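Local coordinates for protein putative deoxyribonuclease yjjV (Escherichia coli, PDB 1ZZM) that probably hydrolyses ester bonds, as a TatD-type metal-dependent hydrolase that binds two divalent metal cations per subunit, at residues 101-106 / 133-138; 84-89 / 124-129; 197-202 / 235-240; 11-16 / 43-48. All coordinates share one frame; numbering follows the deposited sequence.

Interaction 1: 101-106 / 133-138; sequences DLFGDD and HSRRTH. With ZN (zinc ion), chain C.
D101 and H133 meet through a carboxylate and an imidazole whose planes lie 23° apart, and this pairing shows how a metal ligand is oriented from behind. H133 ND1 binds a zinc ion at 2.0 Å, in the site completed by E97 and H157; its other nitrogen, NE2, turns to D101 OD2 at 2.8 Å. That oxygen sits near the imidazole plane, yet the N-H reaches it on its anti side and well out of the carboxylate plane. The syn lone pair of the same OD2 takes R135 NH1 at 2.9 Å in a salt bridge, so one oxygen is gripped twice. D101 CG, anti to the backbone N (chi1 -175°), brings it there. D101 and R135 run side by side, pointing the same way, with carboxylate and guanidinium planes 62° apart. The second oxygen, OD1, accepts from F103 N at 2.9 Å, closing an Asx turn that fixes the carboxylate's rotation. CG of F103 then lies over one face of the R135 guanidinium, while R136 NH1 comes to the edge of the F103 ring, 3.3 Å from F103 CD1, the two flat groups nearly coplanar. L102 CG presses tightly on T137 CG2. In the parallel sheet, strand 95-101 ends beside strand 130-135: D101 pairs with R135, L102 N donates to R135 O, and F109 of helix 109-125 touches both L102 and T137.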
# COMPACT_ATOMS: atom_id res chain seq x y z
N ASP A 101 0.64 10.53 -9.58
CA ASP A 101 0.34 11.54 -8.56
C ASP A 101 0.35 12.89 -9.29
O ASP A 101 1.40 13.31 -9.78
CB ASP A 101 1.45 11.48 -7.52
CG ASP A 101 1.21 12.40 -6.34
OD1 ASP A 101 0.70 13.51 -6.56
OD2 ASP A 101 1.54 12.02 -5.18
N LEU A 102 -0.79 13.58 -9.34
CA LEU A 102 -0.83 14.85 -10.05
C LEU A 102 -0.55 16.07 -9.21
O LEU A 102 -0.89 17.19 -9.60
CB LEU A 102 -2.18 15.02 -10.78
CG LEU A 102 -2.26 14.33 -12.16
CD1 LEU A 102 -3.68 14.46 -12.69
CD2 LEU A 102 -1.25 14.94 -13.13
N PHE A 103 0.08 15.88 -8.07
CA PHE A 103 0.40 16.99 -7.20
C PHE A 103 1.64 17.70 -7.75
O PHE A 103 2.58 17.06 -8.23
CB PHE A 103 0.70 16.51 -5.79
CG PHE A 103 0.77 17.63 -4.80
CD1 PHE A 103 -0.40 18.23 -4.34
CD2 PHE A 103 2.00 18.14 -4.39
CE1 PHE A 103 -0.35 19.33 -3.49
CE2 PHE A 103 2.06 19.24 -3.53
CZ PHE A 103 0.89 19.84 -3.08
N GLY A 104 1.64 19.04 -7.67
CA GLY A 104 2.79 19.80 -8.13
C GLY A 104 2.54 20.66 -9.35
O GLY A 104 1.61 20.42 -10.12
N ASP A 105 3.35 21.70 -9.54
CA ASP A 105 3.17 22.56 -10.70
C ASP A 105 3.55 21.84 -11.99
O ASP A 105 3.07 22.18 -13.06
CB ASP A 105 3.95 23.85 -10.58
CG ASP A 105 3.24 24.88 -9.71
OD1 ASP A 105 2.04 24.69 -9.38
OD2 ASP A 105 3.89 25.88 -9.38
N ASP A 106 4.44 20.86 -11.90
CA ASP A 106 4.76 20.09 -13.11
C ASP A 106 5.08 18.66 -12.75
O ASP A 106 6.23 18.26 -12.59
CB ASP A 106 5.91 20.67 -13.92
CG ASP A 106 6.14 19.88 -15.20
OD1 ASP A 106 5.18 19.18 -15.67
OD2 ASP A 106 7.28 19.95 -15.73
N HIS A 133 -0.12 3.76 -5.83
CA HIS A 133 -0.29 5.10 -5.28
C HIS A 133 -1.10 5.85 -6.33
O HIS A 133 -0.82 5.75 -7.54
CB HIS A 133 1.08 5.78 -5.15
CG HIS A 133 1.04 7.19 -4.64
ND1 HIS A 133 1.11 7.51 -3.31
CD2 HIS A 133 0.99 8.37 -5.31
CE1 HIS A 133 1.12 8.83 -3.16
NE2 HIS A 133 1.04 9.37 -4.36
N SER A 134 -2.10 6.60 -5.88
CA SER A 134 -2.92 7.36 -6.81
C SER A 134 -3.40 8.60 -6.09
O SER A 134 -4.10 8.52 -5.07
CB SER A 134 -4.13 6.55 -7.28
OG SER A 134 -4.82 7.24 -8.35
N ARG A 135 -3.04 9.76 -6.60
CA ARG A 135 -3.47 10.98 -5.95
C ARG A 135 -3.96 11.89 -7.07
O ARG A 135 -3.16 12.44 -7.86
CB ARG A 135 -2.29 11.58 -5.22
CG ARG A 135 -2.58 12.94 -4.62
CD ARG A 135 -1.27 13.64 -4.39
NE ARG A 135 -1.15 14.17 -3.04
CZ ARG A 135 0.01 14.34 -2.44
NH1 ARG A 135 1.14 14.02 -3.07
NH2 ARG A 135 0.03 14.82 -1.20
N ARG A 136 -5.29 12.05 -7.14
CA ARG A 136 -5.94 12.86 -8.15
C ARG A 136 -5.76 12.27 -9.54
O ARG A 136 -5.89 12.98 -10.54
CB ARG A 136 -5.36 14.28 -8.13
CG ARG A 136 -5.77 15.10 -6.91
CD ARG A 136 -5.10 16.48 -6.91
NE ARG A 136 -5.67 17.35 -5.88
CZ ARG A 136 -4.95 18.07 -5.01
NH1 ARG A 136 -3.62 18.02 -5.02
NH2 ARG A 136 -5.58 18.83 -4.11
N THR A 137 -5.51 10.97 -9.60
CA THR A 137 -5.25 10.25 -10.85
C THR A 137 -6.05 8.95 -10.93
O THR A 137 -5.71 8.05 -11.71
CB THR A 137 -3.74 9.86 -10.92
OG1 THR A 137 -3.38 9.19 -9.70
CG2 THR A 137 -2.87 11.11 -11.02
N HIS A 138 -7.14 8.84 -10.17
CA HIS A 138 -7.88 7.56 -10.19
C HIS A 138 -8.42 7.10 -11.55
O HIS A 138 -8.32 5.92 -11.89
CB HIS A 138 -9.03 7.59 -9.18
CG HIS A 138 -8.56 7.66 -7.76
ND1 HIS A 138 -9.30 8.23 -6.75
CD2 HIS A 138 -7.38 7.28 -7.20
CE1 HIS A 138 -8.60 8.22 -5.62
NE2 HIS A 138 -7.43 7.64 -5.87
ZN ZN C . 1.37 6.37 -1.64
O HOH W 1 2.99 6.62 -0.43
O HOH W 2 0.45 8.16 -0.29

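Interaction 2: 84-89 / 124-129; sequences ALERRP and KRYDLP
Y126 and L85 join two neighbouring outer helices of a TIM-barrel-type fold where their C-terminal ends run out, helix 75-87 on one side and helix 109-125 on the other. The latter finishes in a Schellman motif with D127, at positive phi, as its C-prime residue, and Y126 leaves just before that turn. With chi1 at -70°, its CG stands anti to the carbonyl carbon, which sends the ring across to helix 75-87. Beyond CB, the ring carbon CG has L85 CB at 4.0 Å. CD2 comes closer to the same methylene, at 3.7 Å, and also meets L85 CD1. The result is a CH-pi contact, L85 CB lying over one face, 20° off the ring normal, while the opposite face carries CG of R125. Along the other side of the ring CD1 faces L85 O, and CE1 reaches the backbone of E86 and its OE1, which lies at the ring edge. At the tip, OH donates to the anti lone pair of E86 OE1, 2.7 Å away, and Q82 also hydrogen-bonds to the hydroxyl. Next to the ring contact, L85 CD2 touches L128 CD1, and V95 of strand 95-101 backs both leucines. A phenylalanine in place of Y126 would probably leave E86 OE1 without its hydroxyl donor and Q82 without its acceptor. Y126 OH also lies over the centre of the R125 guanidinium. Toward E86 OE1 that group is only a long-range charge, no N-H being aimed at it; water 3 bridges the pair, donating to OE1 and accepting from R125 NH2 at 2.9 Å.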
# COMPACT_ATOMS: atom_id res chain seq x y z
N ALA A 84 16.42 -7.32 -9.72
CA ALA A 84 16.09 -7.70 -8.35
C ALA A 84 14.94 -8.69 -8.37
O ALA A 84 14.98 -9.73 -7.70
CB ALA A 84 15.71 -6.47 -7.52
N LEU A 85 13.91 -8.38 -9.15
CA LEU A 85 12.76 -9.27 -9.25
C LEU A 85 13.16 -10.67 -9.78
O LEU A 85 12.64 -11.68 -9.31
CB LEU A 85 11.70 -8.66 -10.18
CG LEU A 85 11.09 -7.35 -9.62
CD1 LEU A 85 10.08 -6.80 -10.62
CD2 LEU A 85 10.42 -7.64 -8.24
N GLU A 86 14.04 -10.69 -10.78
CA GLU A 86 14.52 -11.95 -11.39
C GLU A 86 15.14 -12.86 -10.34
O GLU A 86 14.98 -14.08 -10.40
CB GLU A 86 15.56 -11.60 -12.46
CG GLU A 86 16.32 -12.75 -13.08
CD GLU A 86 15.45 -13.72 -13.86
OE1 GLU A 86 14.39 -13.31 -14.36
OE2 GLU A 86 15.85 -14.90 -13.97
N ARG A 87 15.84 -12.28 -9.38
CA ARG A 87 16.46 -13.06 -8.32
C ARG A 87 15.45 -13.48 -7.26
O ARG A 87 15.76 -14.31 -6.40
CB ARG A 87 17.60 -12.25 -7.69
CG ARG A 87 18.84 -12.23 -8.59
CD ARG A 87 19.74 -11.07 -8.25
NE ARG A 87 20.27 -11.15 -6.89
CZ ARG A 87 21.19 -12.03 -6.49
NH1 ARG A 87 21.71 -12.91 -7.33
NH2 ARG A 87 21.58 -12.00 -5.22
N ARG A 88 14.24 -12.91 -7.35
CA ARG A 88 13.11 -13.16 -6.45
C ARG A 88 13.42 -13.34 -4.97
O ARG A 88 13.41 -14.44 -4.46
CB ARG A 88 12.30 -14.36 -6.96
CG ARG A 88 13.06 -15.63 -7.10
CD ARG A 88 12.26 -16.60 -7.95
NE ARG A 88 10.95 -16.92 -7.37
CZ ARG A 88 9.89 -17.26 -8.09
NH1 ARG A 88 9.97 -17.30 -9.42
NH2 ARG A 88 8.74 -17.57 -7.50
N PRO A 89 13.67 -12.24 -4.26
CA PRO A 89 13.97 -12.27 -2.83
C PRO A 89 13.08 -13.15 -1.96
O PRO A 89 13.50 -13.53 -0.86
CB PRO A 89 13.91 -10.81 -2.44
CG PRO A 89 14.52 -10.14 -3.66
CD PRO A 89 13.79 -10.87 -4.80
N LYS A 124 3.67 -8.26 -14.48
CA LYS A 124 3.10 -9.34 -15.29
C LYS A 124 4.11 -10.42 -15.56
O LYS A 124 3.81 -11.61 -15.45
CB LYS A 124 2.55 -8.81 -16.61
CG LYS A 124 1.17 -8.19 -16.43
CD LYS A 124 0.78 -7.24 -17.57
CE LYS A 124 0.40 -7.97 -18.81
NZ LYS A 124 -0.12 -6.97 -19.80
N ARG A 125 5.33 -10.01 -15.91
CA ARG A 125 6.39 -10.96 -16.23
C ARG A 125 6.73 -11.86 -15.03
O ARG A 125 6.93 -13.07 -15.18
CB ARG A 125 7.67 -10.20 -16.65
CG ARG A 125 8.84 -11.15 -16.94
CD ARG A 125 10.09 -10.41 -17.38
NE ARG A 125 11.24 -11.31 -17.49
CZ ARG A 125 12.47 -10.92 -17.79
NH1 ARG A 125 12.71 -9.63 -18.01
NH2 ARG A 125 13.44 -11.81 -17.91
N TYR A 126 6.79 -11.26 -13.85
CA TYR A 126 7.15 -12.02 -12.67
C TYR A 126 5.97 -12.53 -11.85
O TYR A 126 6.17 -13.07 -10.77
CB TYR A 126 8.11 -11.18 -11.83
CG TYR A 126 9.46 -11.05 -12.53
CD1 TYR A 126 10.31 -12.15 -12.60
CD2 TYR A 126 9.84 -9.87 -13.19
CE1 TYR A 126 11.51 -12.09 -13.31
CE2 TYR A 126 11.05 -9.81 -13.92
CZ TYR A 126 11.88 -10.93 -13.97
OH TYR A 126 13.09 -10.92 -14.63
N ASP A 127 4.76 -12.33 -12.39
CA ASP A 127 3.51 -12.81 -11.77
C ASP A 127 3.35 -12.28 -10.35
O ASP A 127 3.23 -13.04 -9.40
CB ASP A 127 3.55 -14.36 -11.79
CG ASP A 127 2.18 -15.02 -11.50
OD1 ASP A 127 1.12 -14.42 -11.78
OD2 ASP A 127 2.18 -16.16 -11.00
N LEU A 128 3.35 -10.95 -10.21
CA LEU A 128 3.21 -10.33 -8.89
C LEU A 128 2.13 -9.28 -8.88
O LEU A 128 1.85 -8.69 -9.93
CB LEU A 128 4.51 -9.61 -8.50
CG LEU A 128 5.70 -10.52 -8.23
CD1 LEU A 128 7.03 -9.73 -8.23
CD2 LEU A 128 5.44 -11.16 -6.89
N PRO A 129 1.48 -9.06 -7.72
CA PRO A 129 0.45 -8.03 -7.64
C PRO A 129 1.21 -6.70 -7.49
O PRO A 129 2.42 -6.71 -7.25
CB PRO A 129 -0.31 -8.38 -6.36
CG PRO A 129 0.75 -8.95 -5.47
CD PRO A 129 1.60 -9.80 -6.46
O HOH W 3 13.72 -14.38 -16.59

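Interaction 3: 197-202 / 235-240; sequences LPLASL and ELRREP
In this TIM-barrel-type fold, the turn that leads from helix 190-196 into strand 202-204 is held against the exit of helix 226-236 by one arginine, an example of a side chain tying a loop through its backbone. R237 NH1 donates to L197 O at 2.6 Å, the oxygen lying in the guanidinium plane, and NH2 adds a weak bond to the same carbonyl. The chain of R237 doubles back at chi2 and chi3 (-67° and -61°), which brings the group within reach of E239 two residues on. There NE and NH2 make a side-on, two-nitrogen grip, NE to OE1 and NH2 to OE2, each bond at 168°. R237 NH1 also hydrogen-bonds to I194 O, in helix 190-196. With R237 replaced by an alanine, L197 O would probably lose its donors and E239 its charged mate, leaving that carboxylate free to turn. L199 supplies the apolar part: its CD1 lies over one face of the guanidinium, and its CD2 rests on E239 CG at 3.9 Å, while A247 of helix 241-256 also touches this leucine. Water 4 accepts from L199 N at 2.9 Å and returns a weak bond to E239 OE2, 3.4 Å away.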
# COMPACT_ATOMS: atom_id res chain seq x y z
N LEU A 197 -18.31 -0.53 0.14
CA LEU A 197 -17.59 -1.55 -0.64
C LEU A 197 -17.72 -2.95 -0.04
O LEU A 197 -17.95 -3.09 1.16
CB LEU A 197 -16.10 -1.18 -0.74
CG LEU A 197 -15.77 0.17 -1.44
CD1 LEU A 197 -14.25 0.49 -1.33
CD2 LEU A 197 -16.19 0.09 -2.92
N PRO A 198 -17.58 -3.99 -0.87
CA PRO A 198 -17.66 -5.40 -0.44
C PRO A 198 -16.52 -5.60 0.56
O PRO A 198 -15.40 -5.13 0.33
CB PRO A 198 -17.35 -6.18 -1.70
CG PRO A 198 -17.81 -5.26 -2.83
CD PRO A 198 -17.44 -3.87 -2.33
N LEU A 199 -16.79 -6.30 1.64
CA LEU A 199 -15.75 -6.53 2.64
C LEU A 199 -14.49 -7.20 2.07
O LEU A 199 -13.38 -6.98 2.57
CB LEU A 199 -16.30 -7.39 3.77
CG LEU A 199 -15.49 -7.42 5.07
CD1 LEU A 199 -15.17 -5.98 5.52
CD2 LEU A 199 -16.33 -8.12 6.17
N ALA A 200 -14.66 -8.04 1.05
CA ALA A 200 -13.53 -8.76 0.47
C ALA A 200 -12.63 -7.84 -0.31
O ALA A 200 -11.55 -8.24 -0.71
CB ALA A 200 -14.02 -9.88 -0.45
N SER A 201 -13.05 -6.59 -0.53
CA SER A 201 -12.17 -5.72 -1.31
C SER A 201 -11.23 -4.83 -0.47
O SER A 201 -10.37 -4.15 -1.03
CB SER A 201 -13.00 -4.80 -2.20
OG SER A 201 -13.53 -3.74 -1.45
N LEU A 202 -11.38 -4.87 0.84
CA LEU A 202 -10.60 -4.01 1.74
C LEU A 202 -9.30 -4.55 2.34
O LEU A 202 -9.22 -5.71 2.70
CB LEU A 202 -11.49 -3.57 2.90
CG LEU A 202 -12.87 -3.00 2.53
CD1 LEU A 202 -13.59 -2.54 3.81
CD2 LEU A 202 -12.73 -1.85 1.53
N GLU A 235 -16.73 1.16 12.99
CA GLU A 235 -17.83 2.08 13.22
C GLU A 235 -18.57 2.34 11.91
O GLU A 235 -19.77 2.63 11.91
CB GLU A 235 -17.30 3.41 13.79
CG GLU A 235 -16.82 3.32 15.24
CD GLU A 235 -15.89 4.47 15.64
OE1 GLU A 235 -15.81 5.49 14.91
OE2 GLU A 235 -15.25 4.34 16.72
N LEU A 236 -17.86 2.24 10.80
CA LEU A 236 -18.45 2.46 9.49
C LEU A 236 -19.19 1.26 8.92
O LEU A 236 -20.15 1.40 8.18
CB LEU A 236 -17.37 2.82 8.47
CG LEU A 236 -16.64 4.14 8.66
CD1 LEU A 236 -15.51 4.29 7.63
CD2 LEU A 236 -17.66 5.23 8.54
N ARG A 237 -18.72 0.08 9.27
CA ARG A 237 -19.31 -1.13 8.73
C ARG A 237 -20.43 -1.71 9.54
O ARG A 237 -20.54 -1.45 10.73
CB ARG A 237 -18.22 -2.20 8.59
CG ARG A 237 -17.04 -1.73 7.75
CD ARG A 237 -17.48 -1.54 6.30
NE ARG A 237 -17.97 -2.80 5.72
CZ ARG A 237 -17.99 -3.04 4.41
NH1 ARG A 237 -17.55 -2.12 3.55
NH2 ARG A 237 -18.48 -4.20 3.95
N ARG A 238 -21.24 -2.54 8.89
CA ARG A 238 -22.34 -3.22 9.58
C ARG A 238 -21.85 -4.52 10.22
O ARG A 238 -22.32 -4.90 11.29
CB ARG A 238 -23.48 -3.54 8.60
CG ARG A 238 -24.29 -2.34 8.15
CD ARG A 238 -25.04 -1.68 9.31
NE ARG A 238 -26.08 -2.53 9.89
CZ ARG A 238 -27.31 -2.68 9.40
NH1 ARG A 238 -27.67 -2.02 8.30
NH2 ARG A 238 -28.18 -3.48 10.01
N GLU A 239 -20.90 -5.21 9.58
CA GLU A 239 -20.39 -6.48 10.10
C GLU A 239 -19.74 -6.36 11.46
O GLU A 239 -19.21 -5.31 11.82
CB GLU A 239 -19.37 -7.12 9.13
CG GLU A 239 -19.85 -7.31 7.69
CD GLU A 239 -19.65 -6.07 6.81
OE1 GLU A 239 -19.32 -4.99 7.34
OE2 GLU A 239 -19.82 -6.15 5.59
N PRO A 240 -19.78 -7.44 12.26
CA PRO A 240 -19.17 -7.42 13.59
C PRO A 240 -17.66 -7.28 13.40
O PRO A 240 -17.13 -7.67 12.36
CB PRO A 240 -19.50 -8.80 14.16
CG PRO A 240 -20.67 -9.28 13.34
CD PRO A 240 -20.38 -8.75 11.97
O HOH W 4 -19.62 -6.79 2.26

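Interaction 4: 11-16 / 43-48; sequences HFDFPP and AENFAR. With ZN (zinc ion), chain B.
R48 reaches D13 through NE, which donates to OD2 at 2.8 Å with a 150° N-H...O angle, meeting the oxygen on its anti side; NH2 adds a weak bond to the same atom. Both N-H groups thus share one oxygen at the guanidinium edge, the carboxylate plane turned 80° away. The R48 chain leaves between N and the carbonyl carbon (chi1 75°) and runs extended to NE. NH2 also hangs over the centre of the F14 ring, the guanidinium plane nearly perpendicular to it; in this cation-pi contact R48 CZ is 4.8 Å from the F14 centroid. The guanidinium faces are taken by oxygens, N45 OD1 on one and D13 O on the other. Water 5 donates to D13 OD2 and accepts from N45 ND2. Further out, the type I turn from H11 to F14 sets D13 and F14 beside helix 46-55, whose V49 and L52 touch D13. It starts at H11, whose NE2 binds a zinc ion at 2.0 Å together with H9, E97 and D207, and F14 lines a pocket holding a polyethylene-glycol molecule, probably from the crystallisation liquor. R48, tying this turn to helix 46-55, is likely to favour the ionised form of D13.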
# COMPACT_ATOMS: atom_id res chain seq x y z
N HIS A 11 6.09 2.62 5.25
CA HIS A 11 7.44 2.95 4.77
C HIS A 11 8.37 2.83 5.96
O HIS A 11 8.92 3.82 6.46
CB HIS A 11 7.43 4.36 4.18
CG HIS A 11 6.65 4.46 2.90
ND1 HIS A 11 7.15 4.02 1.70
CD2 HIS A 11 5.37 4.83 2.66
CE1 HIS A 11 6.22 4.09 0.77
NE2 HIS A 11 5.12 4.58 1.33
N PHE A 12 8.55 1.60 6.39
CA PHE A 12 9.34 1.28 7.58
C PHE A 12 10.85 1.49 7.47
O PHE A 12 11.55 1.33 8.47
CB PHE A 12 9.06 -0.17 7.93
CG PHE A 12 9.30 -0.51 9.38
CD1 PHE A 12 8.41 -0.10 10.35
CD2 PHE A 12 10.40 -1.29 9.75
CE1 PHE A 12 8.60 -0.45 11.70
CE2 PHE A 12 10.62 -1.64 11.09
CZ PHE A 12 9.72 -1.22 12.07
N ASP A 13 11.35 1.83 6.29
CA ASP A 13 12.77 2.08 6.10
C ASP A 13 13.10 3.57 6.26
O ASP A 13 14.25 3.98 6.14
CB ASP A 13 13.25 1.59 4.72
CG ASP A 13 12.44 2.17 3.57
OD1 ASP A 13 11.20 2.23 3.66
OD2 ASP A 13 13.08 2.53 2.56
N PHE A 14 12.08 4.37 6.52
CA PHE A 14 12.27 5.81 6.74
C PHE A 14 12.14 6.14 8.23
O PHE A 14 11.67 5.32 9.03
CB PHE A 14 11.19 6.61 6.03
CG PHE A 14 11.39 6.73 4.54
CD1 PHE A 14 11.07 5.67 3.68
CD2 PHE A 14 11.90 7.91 3.99
CE1 PHE A 14 11.28 5.78 2.28
CE2 PHE A 14 12.11 8.03 2.61
CZ PHE A 14 11.80 6.97 1.75
N PRO A 15 12.51 7.38 8.62
CA PRO A 15 12.41 7.83 10.02
C PRO A 15 10.91 7.91 10.33
O PRO A 15 10.11 8.26 9.46
CB PRO A 15 13.03 9.25 9.99
CG PRO A 15 13.93 9.24 8.76
CD PRO A 15 13.11 8.42 7.76
N PRO A 16 10.51 7.72 11.60
CA PRO A 16 11.27 7.43 12.81
C PRO A 16 11.63 5.96 13.05
O PRO A 16 12.22 5.63 14.09
CB PRO A 16 10.35 7.96 13.90
CG PRO A 16 9.01 7.51 13.42
CD PRO A 16 9.07 7.84 11.90
N ALA A 43 15.13 2.96 -6.50
CA ALA A 43 16.17 1.93 -6.59
C ALA A 43 17.25 2.05 -5.53
O ALA A 43 17.75 1.06 -5.06
CB ALA A 43 16.81 1.94 -8.01
N GLU A 44 17.59 3.27 -5.15
CA GLU A 44 18.61 3.44 -4.14
C GLU A 44 18.19 2.85 -2.79
O GLU A 44 19.05 2.54 -1.97
CB GLU A 44 18.95 4.92 -3.99
CG GLU A 44 19.79 5.22 -2.79
CD GLU A 44 20.23 6.68 -2.75
OE1 GLU A 44 19.34 7.56 -2.79
OE2 GLU A 44 21.45 6.92 -2.68
N ASN A 45 16.88 2.68 -2.56
CA ASN A 45 16.39 2.08 -1.31
C ASN A 45 16.08 0.57 -1.43
O ASN A 45 15.64 -0.03 -0.45
CB ASN A 45 15.12 2.80 -0.83
CG ASN A 45 15.37 4.24 -0.50
OD1 ASN A 45 16.51 4.62 -0.31
ND2 ASN A 45 14.30 5.06 -0.41
N PHE A 46 16.29 -0.04 -2.60
CA PHE A 46 15.99 -1.49 -2.72
C PHE A 46 16.75 -2.36 -1.71
O PHE A 46 16.18 -3.26 -1.08
CB PHE A 46 16.27 -2.02 -4.14
CG PHE A 46 15.33 -1.50 -5.19
CD1 PHE A 46 14.22 -0.72 -4.84
CD2 PHE A 46 15.54 -1.81 -6.53
CE1 PHE A 46 13.34 -0.26 -5.82
CE2 PHE A 46 14.66 -1.35 -7.53
CZ PHE A 46 13.56 -0.57 -7.16
N ALA A 47 18.04 -2.10 -1.55
CA ALA A 47 18.84 -2.87 -0.63
C ALA A 47 18.33 -2.81 0.80
O ALA A 47 18.22 -3.84 1.44
CB ALA A 47 20.31 -2.42 -0.67
N ARG A 48 18.04 -1.62 1.31
CA ARG A 48 17.57 -1.51 2.68
C ARG A 48 16.17 -2.12 2.92
O ARG A 48 15.87 -2.62 4.01
CB ARG A 48 17.63 -0.06 3.12
CG ARG A 48 16.55 0.87 2.57
CD ARG A 48 16.89 2.32 2.99
NE ARG A 48 15.76 3.23 2.78
CZ ARG A 48 15.80 4.53 3.03
NH1 ARG A 48 16.91 5.09 3.50
NH2 ARG A 48 14.71 5.26 2.89
ZN ZN B . 3.39 4.80 0.35
O HOH W 5 12.02 2.97 0.03
O HOH W 1 2.99 6.62 -0.43

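Two of the four contacts, interactions 1 and 4, carry zinc ligands, and water 1 binds both of their ions; the nearest atoms of the two contacts are about 7 Å apart. Interactions 2 and 3 join outer elements without a zinc ion, through a tyrosine-glutamate hydrogen bond and an arginine grip. Interaction 2 is a surface contact, whereas the other three are partly buried. Segment 124-129 of interaction 2, closing helix 109-125, runs on into strand 130-135, which carries 133-138 of interaction 1, while 3 and 4 lie on opposite sides of the chain's centre. Arginine recurs throughout, but its partner changes: carboxylate in 1 and 4, a backbone carbonyl together with a carboxylate in 3, and mainly a water-bridged, long-range glutamate in 2.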